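Side-chain contacts in cobalamin biosynthesis protein CobN (PDB 7C6O), which probably inserts cobalt into hydrogenobyrinic acid a,c-diamide during cobalamin biosynthesis, as the large catalytic subunit of cobaltochelatase: residues A[1050-1055]-A[1087-1092]; A[134-139]-A[168-173]; A[480-485]-A[529-534]. All coordinates share one frame; numbering follows the deposited sequence.

All three contacts are small and rest mainly on carbon, but they sit in different layers. Contacts 1 and 3 are partly buried, their centres about 43 Å apart; contact 2 is a surface contact of the N-terminal region, with its centre about 73 Å from that of contact 1 and 66 Å from that of contact 3. Each sets a helix against a loop or turn, and each touches a different sheet system. Contact 1 adds a weak arginine-to-carbonyl bond at a helix C-terminus, contact 2 presses a proline ring on an amide and an isoleucine, and contact 3 lays a phenylalanine carbon over a histidine face near a capped helix N-terminus.

Contact 1: residues A[1050-1055]-A[1087-1092]; sequences QYRRIA and ALTGQA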
# COMPACT_ATOMS: atom_id res chain seq x y z
N GLN A 1050 0.84 -1.18 28.58
CA GLN A 1050 1.62 -0.18 27.86
C GLN A 1050 0.80 1.07 27.56
O GLN A 1050 1.32 2.19 27.64
CB GLN A 1050 2.18 -0.77 26.56
CG GLN A 1050 2.88 -2.12 26.72
CD GLN A 1050 3.86 -2.16 27.89
OE1 GLN A 1050 4.53 -1.18 28.19
NE2 GLN A 1050 3.93 -3.32 28.55
N TYR A 1051 -0.48 0.91 27.21
CA TYR A 1051 -1.30 2.08 26.92
C TYR A 1051 -1.50 2.95 28.16
O TYR A 1051 -1.59 4.17 28.05
CB TYR A 1051 -2.66 1.67 26.34
CG TYR A 1051 -2.65 1.51 24.84
CD1 TYR A 1051 -1.72 0.68 24.22
CD2 TYR A 1051 -3.55 2.20 24.03
CE1 TYR A 1051 -1.70 0.53 22.84
CE2 TYR A 1051 -3.54 2.05 22.65
CZ TYR A 1051 -2.61 1.21 22.07
OH TYR A 1051 -2.57 1.04 20.70
N ARG A 1052 -1.56 2.34 29.35
CA ARG A 1052 -1.67 3.13 30.57
C ARG A 1052 -0.49 4.07 30.76
O ARG A 1052 -0.63 5.08 31.45
CB ARG A 1052 -1.81 2.22 31.79
CG ARG A 1052 -3.21 1.65 31.99
CD ARG A 1052 -3.35 0.92 33.32
NE ARG A 1052 -3.86 -0.44 33.14
CZ ARG A 1052 -5.14 -0.78 33.28
NH1 ARG A 1052 -6.05 0.13 33.60
NH2 ARG A 1052 -5.50 -2.04 33.09
N ARG A 1053 0.66 3.76 30.15
CA ARG A 1053 1.85 4.60 30.27
C ARG A 1053 1.95 5.67 29.20
O ARG A 1053 2.83 6.54 29.31
CB ARG A 1053 3.11 3.73 30.23
CG ARG A 1053 3.24 2.75 31.38
CD ARG A 1053 4.63 2.14 31.41
NE ARG A 1053 4.82 1.24 32.54
CZ ARG A 1053 4.82 -0.08 32.45
NH1 ARG A 1053 4.65 -0.67 31.27
NH2 ARG A 1053 5.00 -0.82 33.53
N ILE A 1054 1.10 5.63 28.17
CA ILE A 1054 1.23 6.58 27.07
C ILE A 1054 0.98 7.99 27.57
O ILE A 1054 -0.10 8.31 28.08
CB ILE A 1054 0.26 6.22 25.93
CG1 ILE A 1054 0.66 4.88 25.31
CG2 ILE A 1054 0.24 7.33 24.89
CD1 ILE A 1054 -0.31 4.39 24.25
N ALA A 1055 1.99 8.85 27.43
CA ALA A 1055 1.87 10.25 27.81
C ALA A 1055 1.46 11.13 26.64
O ALA A 1055 0.78 12.15 26.85
CB ALA A 1055 3.20 10.75 28.39
N ALA A 1087 -9.85 5.65 28.80
CA ALA A 1087 -10.65 4.61 29.44
C ALA A 1087 -9.84 3.86 30.49
O ALA A 1087 -10.35 3.56 31.58
CB ALA A 1087 -11.20 3.64 28.39
N LEU A 1088 -8.58 3.55 30.18
CA LEU A 1088 -7.77 2.76 31.09
C LEU A 1088 -7.36 3.55 32.32
O LEU A 1088 -7.35 3.02 33.44
CB LEU A 1088 -6.53 2.23 30.36
CG LEU A 1088 -6.77 1.13 29.33
CD1 LEU A 1088 -5.55 0.94 28.46
CD2 LEU A 1088 -7.14 -0.18 30.02
N THR A 1089 -7.02 4.84 32.15
CA THR A 1089 -6.45 5.63 33.23
C THR A 1089 -7.40 6.66 33.82
O THR A 1089 -7.12 7.16 34.91
CB THR A 1089 -5.19 6.36 32.74
OG1 THR A 1089 -5.56 7.41 31.84
CG2 THR A 1089 -4.25 5.40 32.03
N GLY A 1090 -8.49 7.00 33.13
CA GLY A 1090 -9.35 8.08 33.55
C GLY A 1090 -8.91 9.45 33.10
O GLY A 1090 -9.65 10.42 33.32
N GLN A 1091 -7.75 9.57 32.47
CA GLN A 1091 -7.23 10.85 32.00
C GLN A 1091 -6.74 10.70 30.57
O GLN A 1091 -6.00 9.76 30.26
CB GLN A 1091 -6.09 11.35 32.90
CG GLN A 1091 -5.39 12.60 32.39
CD GLN A 1091 -6.33 13.78 32.24
OE1 GLN A 1091 -7.19 14.01 33.09
NE2 GLN A 1091 -6.18 14.52 31.15
N ALA A 1092 -7.17 11.60 29.70
CA ALA A 1092 -6.70 11.56 28.33
C ALA A 1092 -5.21 11.91 28.28
O ALA A 1092 -4.75 12.77 29.04
CB ALA A 1092 -7.49 12.53 27.45
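Arg1052 lies across Leu1088 at about a right angle, and it touches the other segment at two places, CB and CG near its base and the guanidinium at its end. Its CG rests 3.7 Å from CB of Leu1088. The chain then bends at chi3 (-127°), and the bend lays one face of the guanidinium against the leucine, whose CD2 stands 3.6 Å above that plane, toward the rim. The same turn brings NH1 of Arg1052 to 3.2 Å from Leu1088 O, a weak hydrogen bond whose N-H...O angle is just 123°. The other branch of the leucine, CD1, meets CB of Tyr1051 at 3.7 Å, while Thr1089 slides past the arginine with its CG2 3.7 Å from Arg1052 O.

The second shell fixes both partners. A type I turn runs from Tyr1051 to Ile1054, and CD1 of Ile1054 sits over one face of the Tyr1051 ring, toward its rim; the tyrosine suits this place because its side chain touches Met1081 and Val1085 of helix 1072-1089 while its OH bonds to that of Tyr1026. On the other side the helix ends in an ST turn: Gln1091 N donates to Thr1089 OG1 (3.1 Å, nearly straight at 163°), and the hydroxyl is also bonded to Val1085 O. Gly1090 leaves the helix with positive phi, where a CB would press on the preceding carbonyl oxygen, so glycine suits the place. Helix 1072-1089 is the crossover of a beta-alpha-beta unit between the neighbouring parallel strands 1056-1061 and 1094-1099.

A long arginine serves well here: its CG packs on the leucine, its guanidinium face lies against CD2, and its charge probably gains from the partly negative carbonyl end of the helix, although the poor angle suggests that packing contributes more than directed bonding.

Contact 2: residues A[134-139]-A[168-173]; sequences ALQAHI and TPPVAT
The bond from His138 N to Ala134 O, 2.9 Å long, belongs to the helical turn from which Gln136 and Ile139 reach across to Pro170. This turn is part of helix 131-143 in an alpha/beta domain built on a four-stranded parallel sheet; Ala134 and Ala137, small enough for close approach, face Val111 on the edge strand 110-114. Ser127, one of the residues at the sodium ion, touches Ala134 near the start of the helix.

Segment 168-173 is extended and leads from helix 146-161 to strand 176-178, the first strand of the next sheet. Pro169 and Pro170 have backbone angles close to those of polyproline II, and proline, whose ring restricts phi, suits this extended, non-strand backbone. Of the two rings, Pro170 is the one directed at the helix, and its carbons are divided between two side chains that both cross it at a slant. Pro170 CB lies 3.7 Å from Ile139 CG2. That methyl reaches outward because it is anti to the backbone N, so the beta-branch of the isoleucine puts one methyl, CG2, against the ring.

Gln136 comes from the other end of the ring. Its chain leaves anti to N (chi1 -170°) and then folds at chi2 (79°), which carries the amide over to the proline; here a polar group contributes by van der Waals contact. Both helix residues also touch a crystal neighbour, so their conformations may be partly set by the lattice. Around them, Tyr140 and Asn148 also touch Pro170, and the linker is tied down by polar bonds from Thr168 O to the hydroxyl of Tyr140 and from Thr173 OG1 to His143 O. The closest approach is between Gln136 NE2 and Pro170 CD, 3.4 Å.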
# COMPACT_ATOMS: atom_id res chain seq x y z
N ALA A 134 39.29 -36.67 -16.59
CA ALA A 134 38.86 -35.57 -15.74
C ALA A 134 38.44 -34.35 -16.56
O ALA A 134 37.46 -33.68 -16.22
CB ALA A 134 39.99 -35.19 -14.77
N LEU A 135 39.17 -34.06 -17.64
CA LEU A 135 38.85 -32.90 -18.46
C LEU A 135 37.50 -33.06 -19.16
O LEU A 135 36.72 -32.11 -19.24
CB LEU A 135 39.96 -32.64 -19.47
CG LEU A 135 41.30 -32.18 -18.88
CD1 LEU A 135 42.43 -32.37 -19.88
CD2 LEU A 135 41.22 -30.72 -18.44
N GLN A 136 37.20 -34.26 -19.65
CA GLN A 136 35.90 -34.48 -20.29
C GLN A 136 34.78 -34.45 -19.26
O GLN A 136 33.70 -33.90 -19.52
CB GLN A 136 35.90 -35.80 -21.06
CG GLN A 136 34.67 -36.01 -21.96
CD GLN A 136 34.76 -35.25 -23.28
OE1 GLN A 136 35.41 -34.21 -23.37
NE2 GLN A 136 34.10 -35.77 -24.30
N ALA A 137 35.01 -35.03 -18.07
CA ALA A 137 34.03 -34.93 -17.00
C ALA A 137 33.76 -33.47 -16.64
O ALA A 137 32.61 -33.09 -16.38
CB ALA A 137 34.50 -35.70 -15.77
N HIS A 138 34.80 -32.64 -16.63
CA HIS A 138 34.62 -31.22 -16.36
C HIS A 138 33.62 -30.60 -17.33
O HIS A 138 32.77 -29.81 -16.93
CB HIS A 138 35.97 -30.50 -16.44
CG HIS A 138 35.85 -29.01 -16.31
ND1 HIS A 138 35.94 -28.37 -15.09
CD2 HIS A 138 35.64 -28.05 -17.23
CE1 HIS A 138 35.80 -27.07 -15.28
NE2 HIS A 138 35.62 -26.84 -16.57
N ILE A 139 33.71 -30.98 -18.61
CA ILE A 139 32.82 -30.41 -19.61
C ILE A 139 31.39 -30.90 -19.41
O ILE A 139 30.43 -30.12 -19.50
CB ILE A 139 33.35 -30.73 -21.02
CG1 ILE A 139 34.72 -30.09 -21.22
CG2 ILE A 139 32.37 -30.25 -22.09
CD1 ILE A 139 35.39 -30.44 -22.53
N THR A 168 27.22 -40.73 -25.26
CA THR A 168 27.12 -39.51 -26.06
C THR A 168 28.07 -38.46 -25.52
O THR A 168 28.21 -38.31 -24.30
CB THR A 168 25.68 -38.98 -26.04
OG1 THR A 168 24.80 -39.95 -26.61
CG2 THR A 168 25.56 -37.68 -26.81
N PRO A 169 28.76 -37.73 -26.38
CA PRO A 169 29.62 -36.63 -25.92
C PRO A 169 28.81 -35.57 -25.19
O PRO A 169 27.58 -35.54 -25.30
CB PRO A 169 30.22 -36.07 -27.22
CG PRO A 169 30.14 -37.20 -28.19
CD PRO A 169 28.90 -37.96 -27.83
N PRO A 170 29.47 -34.69 -24.43
CA PRO A 170 28.73 -33.61 -23.76
C PRO A 170 27.99 -32.74 -24.76
O PRO A 170 28.48 -32.46 -25.85
CB PRO A 170 29.84 -32.82 -23.04
CG PRO A 170 30.97 -33.79 -22.89
CD PRO A 170 30.91 -34.67 -24.10
N VAL A 171 26.78 -32.33 -24.38
CA VAL A 171 25.94 -31.48 -25.22
C VAL A 171 25.80 -30.13 -24.53
O VAL A 171 25.58 -30.05 -23.32
CB VAL A 171 24.56 -32.11 -25.49
CG1 VAL A 171 24.72 -33.34 -26.36
CG2 VAL A 171 23.85 -32.45 -24.19
N ALA A 172 25.94 -29.06 -25.31
CA ALA A 172 25.72 -27.73 -24.79
C ALA A 172 24.25 -27.50 -24.50
O ALA A 172 23.37 -28.01 -25.20
CB ALA A 172 26.24 -26.67 -25.77
N THR A 173 23.98 -26.74 -23.44
CA THR A 173 22.62 -26.39 -23.09
C THR A 173 22.39 -24.91 -23.38
O THR A 173 23.19 -24.07 -22.94
CB THR A 173 22.35 -26.68 -21.61
OG1 THR A 173 23.53 -26.40 -20.85
CG2 THR A 173 21.96 -28.14 -21.43

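Contact 3: residues A[480-485]-A[529-534]; sequences ELFVDR and SHHYLA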
# COMPACT_ATOMS: atom_id res chain seq x y z
N GLU A 480 -29.82 -15.55 5.31
CA GLU A 480 -31.03 -14.79 5.57
C GLU A 480 -30.95 -13.35 5.08
O GLU A 480 -31.87 -12.57 5.33
CB GLU A 480 -31.34 -14.79 7.07
CG GLU A 480 -31.62 -16.16 7.66
CD GLU A 480 -31.61 -16.15 9.18
OE1 GLU A 480 -30.80 -15.40 9.77
OE2 GLU A 480 -32.40 -16.90 9.78
N LEU A 481 -29.87 -12.97 4.40
CA LEU A 481 -29.70 -11.62 3.90
C LEU A 481 -30.19 -11.54 2.46
O LEU A 481 -29.63 -12.19 1.57
CB LEU A 481 -28.24 -11.18 3.97
CG LEU A 481 -27.76 -10.45 5.22
CD1 LEU A 481 -26.41 -9.80 4.95
CD2 LEU A 481 -28.79 -9.42 5.65
N PHE A 482 -31.24 -10.74 2.23
CA PHE A 482 -31.78 -10.51 0.89
C PHE A 482 -32.18 -11.81 0.21
O PHE A 482 -31.96 -11.99 -0.99
CB PHE A 482 -30.80 -9.71 0.03
CG PHE A 482 -30.49 -8.35 0.57
CD1 PHE A 482 -31.46 -7.36 0.60
CD2 PHE A 482 -29.22 -8.04 1.04
CE1 PHE A 482 -31.18 -6.10 1.09
CE2 PHE A 482 -28.93 -6.78 1.53
CZ PHE A 482 -29.91 -5.81 1.56
N VAL A 483 -32.77 -12.72 0.97
CA VAL A 483 -33.26 -13.99 0.44
C VAL A 483 -34.77 -13.91 0.31
O VAL A 483 -35.47 -13.65 1.29
CB VAL A 483 -32.84 -15.17 1.34
CG1 VAL A 483 -33.58 -16.44 0.92
CG2 VAL A 483 -31.34 -15.38 1.27
N ASP A 484 -35.27 -14.11 -0.90
CA ASP A 484 -36.70 -14.09 -1.17
C ASP A 484 -37.21 -15.52 -1.30
O ASP A 484 -36.62 -16.33 -2.02
CB ASP A 484 -37.01 -13.30 -2.44
CG ASP A 484 -38.50 -13.14 -2.67
OD1 ASP A 484 -39.28 -13.32 -1.72
OD2 ASP A 484 -38.90 -12.83 -3.82
N ARG A 485 -38.31 -15.81 -0.60
CA ARG A 485 -38.95 -17.12 -0.67
C ARG A 485 -40.30 -17.05 -1.38
O ARG A 485 -41.12 -17.96 -1.23
CB ARG A 485 -39.11 -17.71 0.73
CG ARG A 485 -38.15 -18.84 1.02
CD ARG A 485 -37.04 -18.43 1.97
NE ARG A 485 -36.07 -19.51 2.16
CZ ARG A 485 -35.08 -19.49 3.04
NH1 ARG A 485 -34.91 -18.43 3.82
NH2 ARG A 485 -34.24 -20.52 3.13
N SER A 529 -20.77 -12.26 3.75
CA SER A 529 -22.05 -12.95 3.81
C SER A 529 -22.30 -13.74 2.53
O SER A 529 -21.57 -13.62 1.54
CB SER A 529 -23.18 -11.94 4.02
OG SER A 529 -23.36 -11.15 2.85
N HIS A 530 -23.34 -14.58 2.56
CA HIS A 530 -23.76 -15.27 1.34
C HIS A 530 -24.20 -14.28 0.27
O HIS A 530 -23.98 -14.51 -0.92
CB HIS A 530 -24.90 -16.25 1.65
CG HIS A 530 -24.51 -17.38 2.55
ND1 HIS A 530 -23.63 -18.37 2.18
CD2 HIS A 530 -24.90 -17.68 3.81
CE1 HIS A 530 -23.49 -19.23 3.17
NE2 HIS A 530 -24.25 -18.83 4.18
N HIS A 531 -24.83 -13.17 0.68
CA HIS A 531 -25.22 -12.15 -0.29
C HIS A 531 -24.00 -11.50 -0.93
O HIS A 531 -23.97 -11.28 -2.15
CB HIS A 531 -26.10 -11.10 0.39
CG HIS A 531 -26.49 -9.97 -0.51
ND1 HIS A 531 -25.88 -8.74 -0.48
CD2 HIS A 531 -27.44 -9.89 -1.47
CE1 HIS A 531 -26.43 -7.94 -1.38
NE2 HIS A 531 -27.38 -8.62 -1.99
N TYR A 532 -22.98 -11.20 -0.12
CA TYR A 532 -21.74 -10.64 -0.66
C TYR A 532 -21.12 -11.58 -1.69
O TYR A 532 -20.75 -11.16 -2.79
CB TYR A 532 -20.76 -10.36 0.48
CG TYR A 532 -19.54 -9.56 0.09
CD1 TYR A 532 -18.50 -10.14 -0.63
CD2 TYR A 532 -19.41 -8.23 0.45
CE1 TYR A 532 -17.38 -9.42 -0.99
CE2 TYR A 532 -18.29 -7.49 0.09
CZ TYR A 532 -17.28 -8.09 -0.62
OH TYR A 532 -16.16 -7.37 -0.98
N LEU A 533 -21.01 -12.86 -1.34
CA LEU A 533 -20.40 -13.82 -2.26
C LEU A 533 -21.27 -14.03 -3.50
O LEU A 533 -20.75 -14.09 -4.62
CB LEU A 533 -20.17 -15.15 -1.54
CG LEU A 533 -19.19 -15.11 -0.37
CD1 LEU A 533 -19.23 -16.41 0.42
CD2 LEU A 533 -17.78 -14.82 -0.86
N ALA A 534 -22.59 -14.13 -3.32
CA ALA A 534 -23.48 -14.33 -4.45
C ALA A 534 -23.37 -13.18 -5.46
O ALA A 534 -23.37 -13.41 -6.67
CB ALA A 534 -24.92 -14.48 -3.98
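The backbone of segment 480-485 passes the helix start at Leu481, with Leu481 CA 6.2 Å from His531 CA, and then kinks at Phe482, which has the positive phi (56°) of a left-handed helical conformation. Both Leu481 and Phe482 direct their CB atoms at the helix. The ring of Phe482 meets His531 at a slant, planes 45° apart and centroids separated by 4.6 Å. It is a single ring carbon, Phe482 CD2, that settles over the centre of the imidazole of His531, 3.5 Å above its plane. The histidine can receive it because its CG is anti to the backbone N (chi1 177°), which throws the imidazole out from the helix toward the incoming phenylalanine.

Beside this pair, CD1 of Leu481 packs on Ser529, 4.0 Å from CB and 3.9 Å from OG. The serine hydroxyl is committed to its own helix: as N-cap, Ser529 OG accepts from Tyr532 N at 3.0 Å. Serine fits the position because its short side chain can fold back over the first turn, leaving its CB and the flank of OG to the leucine. Trp474 of helix 464-474 touches both Leu481 and Ser529.

The two segments belong to neighbouring layers of an alpha/beta fold with a mixed sheet. Strand 483-484 pairs antiparallel with strand 492-500, and helix 530-539 lies against that same longer strand through His531 and Ala534, which touch Ile493. Val494 links the two sides: it shares a backbone hydrogen bond with Phe482, and its carbonyl is a weak partner of His531 NE2. This setting is consistent with an aromatic residue that is also polar at the helix position, giving Phe482 a flat aromatic face while NE2 makes its weak hydrogen bond to the strand carbonyl. The ring of His433 also meets the imidazole.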